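Long-range contacts in ESX-5 secretion system protein EccC5 (Mycobacterium tuberculosis, PDB 6J18), which forms the ATP-binding motor component of the ESX-5 type VII secretion system, which exports EsxN and a number of PE_PGRS and PPE proteins, here as its C-terminal ATPase domain: residues Q139-D144 with Y157-A162; L206-I211 with V239-T244; S220-A225 with D254-A259. One frame throughout, in Å; residues are numbered along the deposited sequence. Where two conformers were deposited one is given.

Contact 1: Q139-D144 with Y157-A162; sequences QVWLVD and YVERFA
Gln139 opens the pairing by laying its side chain over that of Glu159: CG of Gln139 comes within 3.5 Å of CB of Glu159, and the amide and carboxylate planes stack 24° apart. The chain of Gln139 is extended, CG anti to the backbone N (chi1 169°), which carries the amide past Glu159 to the indole of Trp141, whose NE1 donates to Gln139 OE1 over 2.8 Å, in the ring plane. At Val140 the ladder begins, its N bonding to Tyr157 O at 2.8 Å. Its own carbonyl O accepts a more bent bond from Glu159 N (134° at the hydrogen), and here the register slips by one residue, a beta bulge in an otherwise regular parallel pair within the main sheet of the ATPase domain. Trp141 rests one face on Glu159, CG of which lies 3.7 Å above the ring plane toward the rim in an off-centre CH-pi contact, while CB of Arg160 reaches CE3 of the indole obliquely at 3.8 Å. Helix 165-180 packs on this face. From Trp141, now opposite Arg160, the pairing is regular again: Leu142 gives its N to Arg160 O and takes Ala162 N on its own O at 2.8 Å; its CB meets CB of Phe161 at 4.0 Å. Asp144 N closes the ladder on Ala162 O. The carboxylate of Glu159 is held by Ser126 N and the guanidinium of Arg160 by Glu174, while the aliphatic parts of both chains lie against the indole. Probably as a consequence of the bulge, Arg160 N is buried without a partner in the model, whereas Gln139, bonded to Trp141 and Gly124 O, holds the indole edge.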
ATOM      1  N   GLN A 139      -3.468   7.277   9.347  1.00 23.20           N
ATOM      2  CA  GLN A 139      -3.362   8.565   8.690  1.00 24.13           C
ATOM      3  C   GLN A 139      -2.865   8.346   7.265  1.00 24.10           C
ATOM      4  O   GLN A 139      -1.863   7.664   7.052  1.00 25.24           O
ATOM      5  CB  GLN A 139      -2.424   9.472   9.485  1.00 27.41           C
ATOM      6  CG  GLN A 139      -2.020  10.749   8.800  1.00 30.40           C
ATOM      7  CD  GLN A 139      -1.106  11.590   9.668  1.00 30.74           C
ATOM      8  OE1 GLN A 139       0.102  11.647   9.445  1.00 30.74           O
ATOM      9  NE2 GLN A 139      -1.680  12.246  10.670  1.00 31.40           N
ATOM     10  N   VAL A 140      -3.573   8.903   6.288  1.00 21.27           N
ATOM     11  CA  VAL A 140      -3.261   8.638   4.887  1.00 21.36           C
ATOM     12  C   VAL A 140      -2.611   9.831   4.190  1.00 21.70           C
ATOM     13  O   VAL A 140      -3.096  10.958   4.278  1.00 23.32           O
ATOM     14  CB  VAL A 140      -4.525   8.227   4.101  1.00 21.70           C
ATOM     15  CG1 VAL A 140      -4.237   8.159   2.606  1.00 22.50           C
ATOM     16  CG2 VAL A 140      -5.055   6.894   4.609  1.00 20.08           C
ATOM     17  N   TRP A 141      -1.501   9.565   3.509  1.00 22.22           N
ATOM     18  CA  TRP A 141      -0.834  10.556   2.674  1.00 24.12           C
ATOM     19  C   TRP A 141      -0.929  10.099   1.222  1.00 24.48           C
ATOM     20  O   TRP A 141      -0.263   9.146   0.815  1.00 23.15           O
ATOM     21  CB  TRP A 141       0.623  10.740   3.105  1.00 24.75           C
ATOM     22  CG  TRP A 141       0.771  11.209   4.527  1.00 24.80           C
ATOM     23  CD1 TRP A 141       0.399  10.534   5.656  1.00 24.13           C
ATOM     24  CD2 TRP A 141       1.337  12.447   4.971  1.00 26.61           C
ATOM     25  NE1 TRP A 141       0.692  11.279   6.772  1.00 24.58           N
ATOM     26  CE2 TRP A 141       1.271  12.460   6.380  1.00 25.84           C
ATOM     27  CE3 TRP A 141       1.895  13.551   4.317  1.00 30.01           C
ATOM     28  CZ2 TRP A 141       1.738  13.525   7.144  1.00 27.68           C
ATOM     29  CZ3 TRP A 141       2.359  14.611   5.077  1.00 31.29           C
ATOM     30  CH2 TRP A 141       2.276  14.591   6.475  1.00 29.86           C
ATOM     31  N   LEU A 142      -1.767  10.779   0.445  1.00 24.36           N
ATOM     32  CA  LEU A 142      -2.186  10.263  -0.854  1.00 24.79           C
ATOM     33  C   LEU A 142      -1.577  11.003  -2.046  1.00 25.14           C
ATOM     34  O   LEU A 142      -1.754  12.208  -2.198  1.00 27.28           O
ATOM     35  CB  LEU A 142      -3.716  10.313  -0.948  1.00 24.57           C
ATOM     36  CG  LEU A 142      -4.396   9.795  -2.216  1.00 25.84           C
ATOM     37  CD1 LEU A 142      -4.188   8.297  -2.369  1.00 24.62           C
ATOM     38  CD2 LEU A 142      -5.880  10.137  -2.196  1.00 26.33           C
ATOM     39  N   VAL A 143      -0.857  10.268  -2.889  1.00 25.35           N
ATOM     40  CA  VAL A 143      -0.430  10.793  -4.181  1.00 26.80           C
ATOM     41  C   VAL A 143      -1.383  10.274  -5.250  1.00 28.65           C
ATOM     42  O   VAL A 143      -1.376   9.086  -5.572  1.00 28.59           O
ATOM     43  CB  VAL A 143       1.013  10.389  -4.533  1.00 26.69           C
ATOM     44  CG1 VAL A 143       1.427  11.019  -5.856  1.00 27.81           C
ATOM     45  CG2 VAL A 143       1.966  10.804  -3.430  1.00 26.52           C
ATOM     46  N   ASP A 144      -2.204  11.165  -5.797  1.00 29.59           N
ATOM     47  CA  ASP A 144      -3.261  10.761  -6.718  1.00 28.35           C
ATOM     48  C   ASP A 144      -3.450  11.765  -7.857  1.00 27.05           C
ATOM     49  O   ASP A 144      -4.394  12.555  -7.841  1.00 25.28           O
ATOM     50  CB  ASP A 144      -4.571  10.580  -5.948  1.00 30.01           C
ATOM     51  CG  ASP A 144      -5.678   9.997  -6.800  1.00 34.22           C
ATOM     52  OD1 ASP A 144      -5.374   9.401  -7.856  1.00 35.52           O
ATOM     53  OD2 ASP A 144      -6.855  10.132  -6.409  1.00 36.42           O
ATOM     54  N   TYR A 157      -9.250  10.941   7.745  1.00 23.07           N
ATOM     55  CA  TYR A 157      -8.190   9.963   7.510  1.00 23.15           C
ATOM     56  C   TYR A 157      -7.069  10.559   6.672  1.00 23.65           C
ATOM     57  O   TYR A 157      -5.887  10.342   6.947  1.00 23.88           O
ATOM     58  CB  TYR A 157      -8.740   8.717   6.811  1.00 22.52           C
ATOM     59  CG  TYR A 157      -9.499   7.779   7.716  1.00 21.84           C
ATOM     60  CD1 TYR A 157      -8.839   6.797   8.441  1.00 21.37           C
ATOM     61  CD2 TYR A 157     -10.877   7.875   7.845  1.00 22.85           C
ATOM     62  CE1 TYR A 157      -9.531   5.934   9.270  1.00 23.60           C
ATOM     63  CE2 TYR A 157     -11.578   7.021   8.671  1.00 24.27           C
ATOM     64  CZ  TYR A 157     -10.902   6.053   9.382  1.00 23.54           C
ATOM     65  OH  TYR A 157     -11.601   5.203  10.206  1.00 24.26           O
ATOM     66  N   VAL A 158      -7.449  11.307   5.641  1.00 22.96           N
ATOM     67  CA  VAL A 158      -6.483  11.870   4.706  1.00 23.58           C
ATOM     68  C   VAL A 158      -5.857  13.143   5.254  1.00 24.33           C
ATOM     69  O   VAL A 158      -6.474  14.209   5.241  1.00 25.86           O
ATOM     70  CB  VAL A 158      -7.129  12.170   3.342  1.00 23.42           C
ATOM     71  CG1 VAL A 158      -6.090  12.719   2.375  1.00 23.42           C
ATOM     72  CG2 VAL A 158      -7.773  10.915   2.778  1.00 23.86           C
ATOM     73  N   GLU A 159      -4.627  13.021   5.739  1.00 25.27           N
ATOM     74  CA  GLU A 159      -3.884  14.160   6.257  1.00 26.94           C
ATOM     75  C   GLU A 159      -3.498  15.105   5.127  1.00 29.04           C
ATOM     76  O   GLU A 159      -3.758  16.307   5.188  1.00 30.22           O
ATOM     77  CB  GLU A 159      -2.631  13.688   6.998  1.00 26.86           C
ATOM     78  CG  GLU A 159      -1.742  14.800   7.537  1.00 29.76           C
ATOM     79  CD  GLU A 159      -2.344  15.517   8.732  1.00 33.48           C
ATOM     80  OE1 GLU A 159      -3.410  15.085   9.220  1.00 33.75           O
ATOM     81  OE2 GLU A 159      -1.743  16.510   9.190  1.00 36.13           O
ATOM     82  N   ARG A 160      -2.863  14.548   4.101  1.00 28.34           N
ATOM     83  CA  ARG A 160      -2.442  15.326   2.942  0.55 30.16           C
ATOM     84  C   ARG A 160      -2.645  14.536   1.655  1.00 28.84           C
ATOM     85  O   ARG A 160      -2.466  13.319   1.625  1.00 28.50           O
ATOM     86  CB  ARG A 160      -0.973  15.740   3.073  0.55 32.05           C
ATOM     87  CG  ARG A 160      -0.695  16.764   4.165  0.55 35.11           C
ATOM     88  CD  ARG A 160      -1.089  18.168   3.731  0.55 37.24           C
ATOM     89  NE  ARG A 160       0.052  18.922   3.220  0.55 38.71           N
ATOM     90  CZ  ARG A 160       0.308  19.113   1.930  0.55 39.37           C
ATOM     91  NH1 ARG A 160      -0.498  18.603   1.008  0.55 38.60           N
ATOM     92  NH2 ARG A 160       1.371  19.814   1.561  0.55 39.62           N
ATOM     93  N   PHE A 161      -3.027  15.233   0.592  1.00 29.29           N
ATOM     94  CA  PHE A 161      -3.095  14.610  -0.723  1.00 29.66           C
ATOM     95  C   PHE A 161      -2.477  15.549  -1.752  1.00 29.85           C
ATOM     96  O   PHE A 161      -2.511  16.770  -1.589  1.00 29.85           O
ATOM     97  CB  PHE A 161      -4.533  14.235  -1.106  1.00 30.13           C
ATOM     98  CG  PHE A 161      -5.481  15.399  -1.161  1.00 34.11           C
ATOM     99  CD1 PHE A 161      -5.669  16.103  -2.340  1.00 35.00           C
ATOM    100  CD2 PHE A 161      -6.210  15.769  -0.043  1.00 35.70           C
ATOM    101  CE1 PHE A 161      -6.547  17.167  -2.397  1.00 37.18           C
ATOM    102  CE2 PHE A 161      -7.091  16.832  -0.094  1.00 37.16           C
ATOM    103  CZ  PHE A 161      -7.260  17.532  -1.272  1.00 37.87           C
ATOM    104  N   ALA A 162      -1.893  14.974  -2.798  1.00 28.35           N
ATOM    105  CA  ALA A 162      -1.196  15.759  -3.810  1.00 28.82           C
ATOM    106  C   ALA A 162      -1.531  15.265  -5.210  1.00 29.94           C
ATOM    107  O   ALA A 162      -1.560  14.061  -5.465  1.00 27.70           O
ATOM    108  CB  ALA A 162       0.303  15.709  -3.572  1.00 28.90           C
TER

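Contact 2: L206-I211 with V239-T244; sequences LIVDDI and VIVTRT
Leu206 and Val239 begin a parallel pairing in which backbone bonds alternate regularly: Ile240 N to Leu206 O, Val208 N to Ile240 O (both 2.9 Å), then Thr242 N to Val208 O. The local strand axes diverge by only 4°. Beyond Val208 the first chain leaves the strand, yet Ile211 N still reaches Thr242 O at 3.1 Å, a nearly straight bond that ties the departing turn back to the sheet.

Polar side chains gather where the chains part. Thr242 places OG1 between its backbone N and carbonyl carbon (chi1 72°), which presents the hydroxyl to Asp209; it donates to Asp209 OD1 at a very short 2.5 Å. A water donates to both Thr242 OG1, 2.9 Å from its oxygen, and Asp210 OD1. The other carboxylate oxygen, Asp209 OD2, is hydrogen-bonded to Thr107 OG1, with the bound magnesium ion close by, and Asp210 touches ATP. Two acidic residues ending a hydrophobic strand fit the Walker B pattern of P-loop ATPases.

Apolar contacts fill the rest. Ile211 crosses Val241 at about a right angle, its CD1 3.6 Å from CG1 of Val241, while CG2 of Ile211 lies 3.6 Å from CB of Arg243. On the same face of the sheet, CB of Val208 meets CG2 of Val241 at 4.0 Å.

These strands form part of a beta-alpha-beta unit with helix 232-235. Helix 106-120 covers Ile207 and Ile240 on one face, helix 255-262 packs on Val239 and Arg243, and strand 137-143 continues the sheet beside Ile207.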
ATOM      1  N   LEU A 206       1.381   5.783   3.193  1.00 20.51           N
ATOM      2  CA  LEU A 206       1.730   6.515   1.984  1.00 21.88           C
ATOM      3  C   LEU A 206       1.204   5.751   0.779  1.00 22.13           C
ATOM      4  O   LEU A 206       1.755   4.718   0.398  1.00 24.24           O
ATOM      5  CB  LEU A 206       3.243   6.718   1.874  1.00 23.04           C
ATOM      6  CG  LEU A 206       3.749   7.295   0.546  1.00 25.26           C
ATOM      7  CD1 LEU A 206       3.103   8.642   0.250  1.00 25.55           C
ATOM      8  CD2 LEU A 206       5.265   7.415   0.555  1.00 27.00           C
ATOM      9  N   ILE A 207       0.128   6.257   0.189  1.00 22.43           N
ATOM     10  CA  ILE A 207      -0.516   5.577  -0.926  1.00 22.81           C
ATOM     11  C   ILE A 207      -0.303   6.343  -2.225  1.00 23.33           C
ATOM     12  O   ILE A 207      -0.714   7.496  -2.354  1.00 23.00           O
ATOM     13  CB  ILE A 207      -2.019   5.397  -0.669  1.00 23.27           C
ATOM     14  CG1 ILE A 207      -2.230   4.527   0.572  1.00 24.49           C
ATOM     15  CG2 ILE A 207      -2.695   4.776  -1.882  1.00 21.96           C
ATOM     16  CD1 ILE A 207      -3.664   4.444   1.027  1.00 24.75           C
ATOM     17  N   VAL A 208       0.349   5.694  -3.184  1.00 22.60           N
ATOM     18  CA  VAL A 208       0.682   6.329  -4.453  1.00 23.21           C
ATOM     19  C   VAL A 208       0.103   5.567  -5.641  1.00 23.40           C
ATOM     20  O   VAL A 208       0.464   4.416  -5.887  1.00 23.49           O
ATOM     21  CB  VAL A 208       2.208   6.445  -4.636  1.00 23.46           C
ATOM     22  CG1 VAL A 208       2.532   7.190  -5.925  1.00 22.10           C
ATOM     23  CG2 VAL A 208       2.839   7.134  -3.435  1.00 22.26           C
ATOM     24  N   ASP A 209      -0.798   6.213  -6.373  1.00 23.65           N
ATOM     25  CA  ASP A 209      -1.348   5.631  -7.591  1.00 24.99           C
ATOM     26  C   ASP A 209      -0.604   6.202  -8.795  1.00 24.78           C
ATOM     27  O   ASP A 209      -0.289   7.392  -8.822  1.00 22.87           O
ATOM     28  CB  ASP A 209      -2.851   5.911  -7.698  1.00 23.95           C
ATOM     29  CG  ASP A 209      -3.565   4.948  -8.634  1.00 22.95           C
ATOM     30  OD1 ASP A 209      -2.926   3.985  -9.108  1.00 19.99           O
ATOM     31  OD2 ASP A 209      -4.774   5.144  -8.883  1.00 22.76           O
ATOM     32  N   ASP A 210      -0.312   5.343  -9.770  1.00 25.38           N
ATOM     33  CA  ASP A 210       0.354   5.747 -11.010  1.00 24.83           C
ATOM     34  C   ASP A 210       1.707   6.413 -10.766  1.00 25.93           C
ATOM     35  O   ASP A 210       1.912   7.571 -11.129  1.00 26.71           O
ATOM     36  CB  ASP A 210      -0.548   6.689 -11.813  1.00 24.16           C
ATOM     37  CG  ASP A 210      -1.860   6.045 -12.204  1.00 23.76           C
ATOM     38  OD1 ASP A 210      -1.840   4.889 -12.678  1.00 23.22           O
ATOM     39  OD2 ASP A 210      -2.914   6.692 -12.030  1.00 23.97           O
ATOM     40  N   ILE A 211       2.631   5.670 -10.166  1.00 28.34           N
ATOM     41  CA  ILE A 211       3.950   6.206  -9.844  1.00 29.99           C
ATOM     42  C   ILE A 211       4.779   6.466 -11.103  1.00 31.36           C
ATOM     43  O   ILE A 211       5.776   7.185 -11.060  1.00 33.16           O
ATOM     44  CB  ILE A 211       4.732   5.257  -8.904  1.00 29.65           C
ATOM     45  CG1 ILE A 211       5.872   6.001  -8.203  1.00 31.07           C
ATOM     46  CG2 ILE A 211       5.254   4.050  -9.664  1.00 28.84           C
ATOM     47  CD1 ILE A 211       6.617   5.163  -7.188  1.00 30.77           C
ATOM     48  N   VAL A 239       3.935   1.756   2.898  1.00 22.94           N
ATOM     49  CA  VAL A 239       3.998   2.283   1.540  1.00 23.34           C
ATOM     50  C   VAL A 239       3.282   1.356   0.563  1.00 23.93           C
ATOM     51  O   VAL A 239       3.669   0.200   0.390  1.00 22.61           O
ATOM     52  CB  VAL A 239       5.452   2.488   1.080  1.00 24.28           C
ATOM     53  CG1 VAL A 239       5.483   3.086  -0.314  1.00 24.69           C
ATOM     54  CG2 VAL A 239       6.198   3.384   2.062  1.00 24.19           C
ATOM     55  N   ILE A 240       2.232   1.871  -0.065  1.00 24.88           N
ATOM     56  CA  ILE A 240       1.435   1.092  -1.007  1.00 23.90           C
ATOM     57  C   ILE A 240       1.384   1.811  -2.354  1.00 23.18           C
ATOM     58  O   ILE A 240       0.810   2.894  -2.468  1.00 21.30           O
ATOM     59  CB  ILE A 240       0.011   0.857  -0.475  1.00 24.00           C
ATOM     60  CG1 ILE A 240       0.067   0.228   0.920  1.00 26.33           C
ATOM     61  CG2 ILE A 240      -0.763  -0.044  -1.416  1.00 23.35           C
ATOM     62  CD1 ILE A 240      -1.284   0.078   1.582  1.00 27.71           C
ATOM     63  N   VAL A 241       1.993   1.203  -3.370  1.00 21.84           N
ATOM     64  CA  VAL A 241       2.220   1.870  -4.651  1.00 22.90           C
ATOM     65  C   VAL A 241       1.753   1.032  -5.844  1.00 23.98           C
ATOM     66  O   VAL A 241       1.885  -0.192  -5.841  1.00 21.93           O
ATOM     67  CB  VAL A 241       3.725   2.206  -4.832  1.00 38.41           C
ATOM     68  CG1 VAL A 241       3.979   2.895  -6.159  1.00 40.31           C
ATOM     69  CG2 VAL A 241       4.219   3.075  -3.687  1.00 38.25           C
ATOM     70  N   THR A 242       1.203   1.697  -6.858  1.00 24.57           N
ATOM     71  CA  THR A 242       0.874   1.036  -8.117  1.00 23.94           C
ATOM     72  C   THR A 242       1.659   1.636  -9.280  1.00 24.18           C
ATOM     73  O   THR A 242       2.041   2.807  -9.251  1.00 20.29           O
ATOM     74  CB  THR A 242      -0.629   1.128  -8.443  1.00 22.44           C
ATOM     75  OG1 THR A 242      -0.961   2.473  -8.813  1.00 23.39           O
ATOM     76  CG2 THR A 242      -1.467   0.698  -7.251  1.00 20.51           C
ATOM     77  N   ARG A 243       1.897   0.822 -10.304  1.00 23.91           N
ATOM     78  CA  ARG A 243       2.551   1.287 -11.521  1.00 25.55           C
ATOM     79  C   ARG A 243       2.066   0.492 -12.725  1.00 25.10           C
ATOM     80  O   ARG A 243       1.832  -0.711 -12.625  1.00 24.33           O
ATOM     81  CB  ARG A 243       4.072   1.169 -11.404  1.00 26.50           C
ATOM     82  CG  ARG A 243       4.826   1.822 -12.557  1.00 26.93           C
ATOM     83  CD  ARG A 243       6.267   1.347 -12.634  1.00 28.08           C
ATOM     84  NE  ARG A 243       7.035   2.101 -13.621  1.00 29.36           N
ATOM     85  CZ  ARG A 243       6.986   1.891 -14.933  1.00 33.02           C
ATOM     86  NH1 ARG A 243       6.198   0.945 -15.429  1.00 32.50           N
ATOM     87  NH2 ARG A 243       7.722   2.630 -15.752  1.00 35.74           N
ATOM     88  N   THR A 244       1.913   1.168 -13.860  1.00 25.35           N
ATOM     89  CA  THR A 244       1.594   0.485 -15.108  1.00 26.84           C
ATOM     90  C   THR A 244       2.722  -0.481 -15.467  1.00 28.78           C
ATOM     91  O   THR A 244       3.887  -0.228 -15.163  1.00 29.00           O
ATOM     92  CB  THR A 244       1.365   1.478 -16.259  1.00 26.15           C
ATOM     93  OG1 THR A 244       2.427   2.439 -16.283  1.00 25.17           O
ATOM     94  CG2 THR A 244       0.042   2.205 -16.074  1.00 26.04           C
TER
HETATM   95  O   HOH W   1      -0.571   2.635 -11.731  1.00 24.32           O

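Contact 3: S220-A225 with D254-A259; sequences SPLHKA and DPMLRA
Met256 sends its thioether chain along the loop residues Leu222 and Ala225, and the terminal methyl does most of the touching. CG stands anti to the backbone N (chi1 176°), and bends at chi2 and chi3 then fold the chain round, bringing CE to 3.9 Å from both the CB of Ala225 and the carbonyl O of Leu222. Leu222 answers from the other segment with one branch, its CD1 lying 4.3 Å from CB of Met256, so that the leucine meets the root of the methionine chain while the alanine meets its end. Val239 and Val229 also touch Met256, and Met172 reaches both Leu222 and Ala225 from helix 165-180.

The second point of contact is the first turn of the helix. The ring of Pro255 packs on Ser220, its CG 3.8 Å from CB of the serine; OG of Ser220 also lies near CG and CD of Pro255, and it receives a weak bond from Leu222 N within its own loop. What is joined here is the loop between strand 203-208 and helix 232-235 to the N-terminal end of helix 255-262, a packing of the FtsK-type ATPase domain that lies away from its nucleotide site. Asp254 is the N-cap of that helix: its OD1 accepts from Met256 N at 2.9 Å and from Leu257 N at 3.1 Å, the two donors coming from opposite faces of the carboxylate plane and fixing its rotation. On the loop side, His223 turns its imidazole back onto the chain, ND1 donating 2.9 Å to Ser220 O within the ring plane. His223 N bonds to the same oxygen, so that Ser220 O takes two donors from one residue.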
ATOM      1  N   SER A 220      13.263  12.170  -8.290  1.00 66.17           N
ATOM      2  CA  SER A 220      12.066  11.609  -7.659  1.00 59.36           C
ATOM      3  C   SER A 220      11.705  12.266  -6.335  1.00 54.88           C
ATOM      4  O   SER A 220      12.521  12.314  -5.416  1.00 55.11           O
ATOM      5  CB  SER A 220      12.241  10.105  -7.444  1.00 57.41           C
ATOM      6  OG  SER A 220      11.170   9.575  -6.681  1.00 54.88           O
ATOM      7  N   PRO A 221      10.473  12.779  -6.244  1.00 51.78           N
ATOM      8  CA  PRO A 221       9.993  13.495  -5.059  1.00 50.44           C
ATOM      9  C   PRO A 221       9.880  12.575  -3.852  1.00 48.61           C
ATOM     10  O   PRO A 221       9.808  13.043  -2.717  1.00 50.60           O
ATOM     11  CB  PRO A 221       8.608  14.007  -5.485  1.00 49.58           C
ATOM     12  CG  PRO A 221       8.533  13.799  -6.971  1.00 50.36           C
ATOM     13  CD  PRO A 221       9.429  12.652  -7.273  1.00 50.65           C
ATOM     14  N   LEU A 222       9.875  11.271  -4.109  1.00 45.89           N
ATOM     15  CA  LEU A 222       9.683  10.274  -3.065  1.00 44.09           C
ATOM     16  C   LEU A 222      10.994   9.883  -2.387  1.00 45.72           C
ATOM     17  O   LEU A 222      11.012   8.995  -1.536  1.00 44.52           O
ATOM     18  CB  LEU A 222       9.015   9.027  -3.649  1.00 41.60           C
ATOM     19  CG  LEU A 222       7.668   9.221  -4.350  1.00 40.60           C
ATOM     20  CD1 LEU A 222       7.087   7.879  -4.767  1.00 37.89           C
ATOM     21  CD2 LEU A 222       6.694   9.978  -3.463  1.00 40.38           C
ATOM     22  N   HIS A 223      12.084  10.547  -2.759  1.00 48.30           N
ATOM     23  CA  HIS A 223      13.408  10.152  -2.281  1.00 50.25           C
ATOM     24  C   HIS A 223      13.582  10.384  -0.780  1.00 48.90           C
ATOM     25  O   HIS A 223      14.429   9.754  -0.147  1.00 50.68           O
ATOM     26  CB  HIS A 223      14.503  10.895  -3.054  1.00 54.03           C
ATOM     27  CG  HIS A 223      14.718  12.307  -2.605  1.00 57.38           C
ATOM     28  ND1 HIS A 223      13.961  13.360  -3.070  1.00 58.83           N
ATOM     29  CD2 HIS A 223      15.613  12.839  -1.739  1.00 59.48           C
ATOM     30  CE1 HIS A 223      14.376  14.481  -2.505  1.00 60.19           C
ATOM     31  NE2 HIS A 223      15.377  14.192  -1.694  1.00 60.66           N
ATOM     32  N   LYS A 224      12.778  11.277  -0.211  1.00 45.91           N
ATOM     33  CA  LYS A 224      12.882  11.597   1.210  1.00 44.04           C
ATOM     34  C   LYS A 224      12.239  10.537   2.106  1.00 39.41           C
ATOM     35  O   LYS A 224      12.486  10.505   3.311  1.00 38.49           O
ATOM     36  CB  LYS A 224      12.256  12.964   1.501  1.00 45.49           C
ATOM     37  CG  LYS A 224      13.143  14.147   1.142  1.00 47.42           C
ATOM     38  CD  LYS A 224      12.551  15.453   1.649  1.00 48.40           C
ATOM     39  CE  LYS A 224      13.436  16.641   1.298  1.00 50.72           C
ATOM     40  NZ  LYS A 224      12.765  17.941   1.583  1.00 51.12           N
ATOM     41  N   ALA A 225      11.417   9.672   1.519  1.00 37.07           N
ATOM     42  CA  ALA A 225      10.753   8.618   2.283  1.00 33.60           C
ATOM     43  C   ALA A 225      11.513   7.301   2.209  1.00 31.46           C
ATOM     44  O   ALA A 225      11.293   6.403   3.022  1.00 31.38           O
ATOM     45  CB  ALA A 225       9.333   8.422   1.792  1.00 31.97           C
ATOM     46  N   ASP A 254      13.656   3.863 -10.245  1.00 55.29           N
ATOM     47  CA  ASP A 254      12.929   4.590  -9.210  1.00 51.77           C
ATOM     48  C   ASP A 254      13.423   4.153  -7.833  1.00 47.75           C
ATOM     49  O   ASP A 254      13.360   2.970  -7.497  1.00 44.45           O
ATOM     50  CB  ASP A 254      11.422   4.359  -9.343  1.00 51.84           C
ATOM     51  CG  ASP A 254      10.611   5.234  -8.407  1.00 52.72           C
ATOM     52  OD1 ASP A 254      10.546   4.921  -7.200  1.00 51.20           O
ATOM     53  OD2 ASP A 254      10.037   6.238  -8.880  1.00 54.70           O
ATOM     54  N   PRO A 255      13.919   5.110  -7.031  1.00 46.49           N
ATOM     55  CA  PRO A 255      14.509   4.807  -5.721  1.00 44.10           C
ATOM     56  C   PRO A 255      13.517   4.190  -4.736  1.00 40.17           C
ATOM     57  O   PRO A 255      13.929   3.434  -3.857  1.00 39.66           O
ATOM     58  CB  PRO A 255      14.989   6.177  -5.226  1.00 45.53           C
ATOM     59  CG  PRO A 255      14.165   7.166  -5.974  1.00 46.06           C
ATOM     60  CD  PRO A 255      13.935   6.553  -7.323  1.00 46.94           C
ATOM     61  N   MET A 256      12.233   4.502  -4.881  1.00 38.15           N
ATOM     62  CA  MET A 256      11.220   3.935  -3.996  1.00 34.52           C
ATOM     63  C   MET A 256      10.918   2.486  -4.366  1.00 34.10           C
ATOM     64  O   MET A 256      10.832   1.624  -3.494  1.00 34.54           O
ATOM     65  CB  MET A 256       9.937   4.769  -4.033  1.00 31.65           C
ATOM     66  CG  MET A 256       8.799   4.193  -3.197  1.00 27.30           C
ATOM     67  SD  MET A 256       9.247   3.923  -1.468  1.00 34.66           S
ATOM     68  CE  MET A 256       9.292   5.605  -0.855  1.00 34.82           C
ATOM     69  N   LEU A 257      10.763   2.225  -5.661  1.00 32.43           N
ATOM     70  CA  LEU A 257      10.496   0.871  -6.138  1.00 32.30           C
ATOM     71  C   LEU A 257      11.667  -0.061  -5.845  1.00 34.71           C
ATOM     72  O   LEU A 257      11.476  -1.237  -5.535  1.00 34.36           O
ATOM     73  CB  LEU A 257      10.190   0.880  -7.638  1.00 32.35           C
ATOM     74  CG  LEU A 257       8.930   1.632  -8.072  1.00 30.83           C
ATOM     75  CD1 LEU A 257       8.731   1.524  -9.578  1.00 31.54           C
ATOM     76  CD2 LEU A 257       7.710   1.108  -7.328  1.00 28.90           C
ATOM     77  N   ARG A 258      12.880   0.473  -5.948  1.00 36.86           N
ATOM     78  CA  ARG A 258      14.086  -0.284  -5.637  1.00 38.29           C
ATOM     79  C   ARG A 258      14.166  -0.607  -4.150  1.00 34.32           C
ATOM     80  O   ARG A 258      14.525  -1.718  -3.762  1.00 33.36           O
ATOM     81  CB  ARG A 258      15.329   0.496  -6.071  1.00 45.72           C
ATOM     82  CG  ARG A 258      16.644  -0.122  -5.621  1.00 52.55           C
ATOM     83  CD  ARG A 258      17.868   0.697  -6.048  1.00 60.06           C
ATOM     84  NE  ARG A 258      17.546   2.053  -6.494  1.00 64.75           N
ATOM     85  CZ  ARG A 258      17.355   2.409  -7.762  1.00 70.11           C
ATOM     86  NH1 ARG A 258      17.480   1.515  -8.732  1.00 71.92           N
ATOM     87  NH2 ARG A 258      17.059   3.666  -8.061  1.00 72.11           N
ATOM     88  N   ALA A 259      13.830   0.376  -3.323  1.00 32.52           N
ATOM     89  CA  ALA A 259      13.849   0.201  -1.875  1.00 32.42           C
ATOM     90  C   ALA A 259      12.797  -0.814  -1.440  1.00 31.68           C
ATOM     91  O   ALA A 259      13.023  -1.600  -0.520  1.00 32.74           O
ATOM     92  CB  ALA A 259      13.626   1.532  -1.174  1.00 31.33           C
TER

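Contacts 1 and 2 belong to one mixed sheet, in which strands 137-143 and 203-208 are neighbours; their centres are 12 Å apart and Val143 N and Ile207 O, 2.8 Å apart, probably share a hydrogen bond. Contact 1 closes before contact 2 opens, whereas contacts 2 and 3 interleave along the chain, with centres 11 Å apart. There Ile211 CD1 packs 3.7 Å from Leu222 CD1, and helix 255-262 follows strand 237-244. Contacts 1 and 3, about 17 Å apart between centres, do not touch. All three belong to the FtsK-type ATPase domain, and contact 2, which touches both of the others, brings the sheet to the magnesium and ATP site.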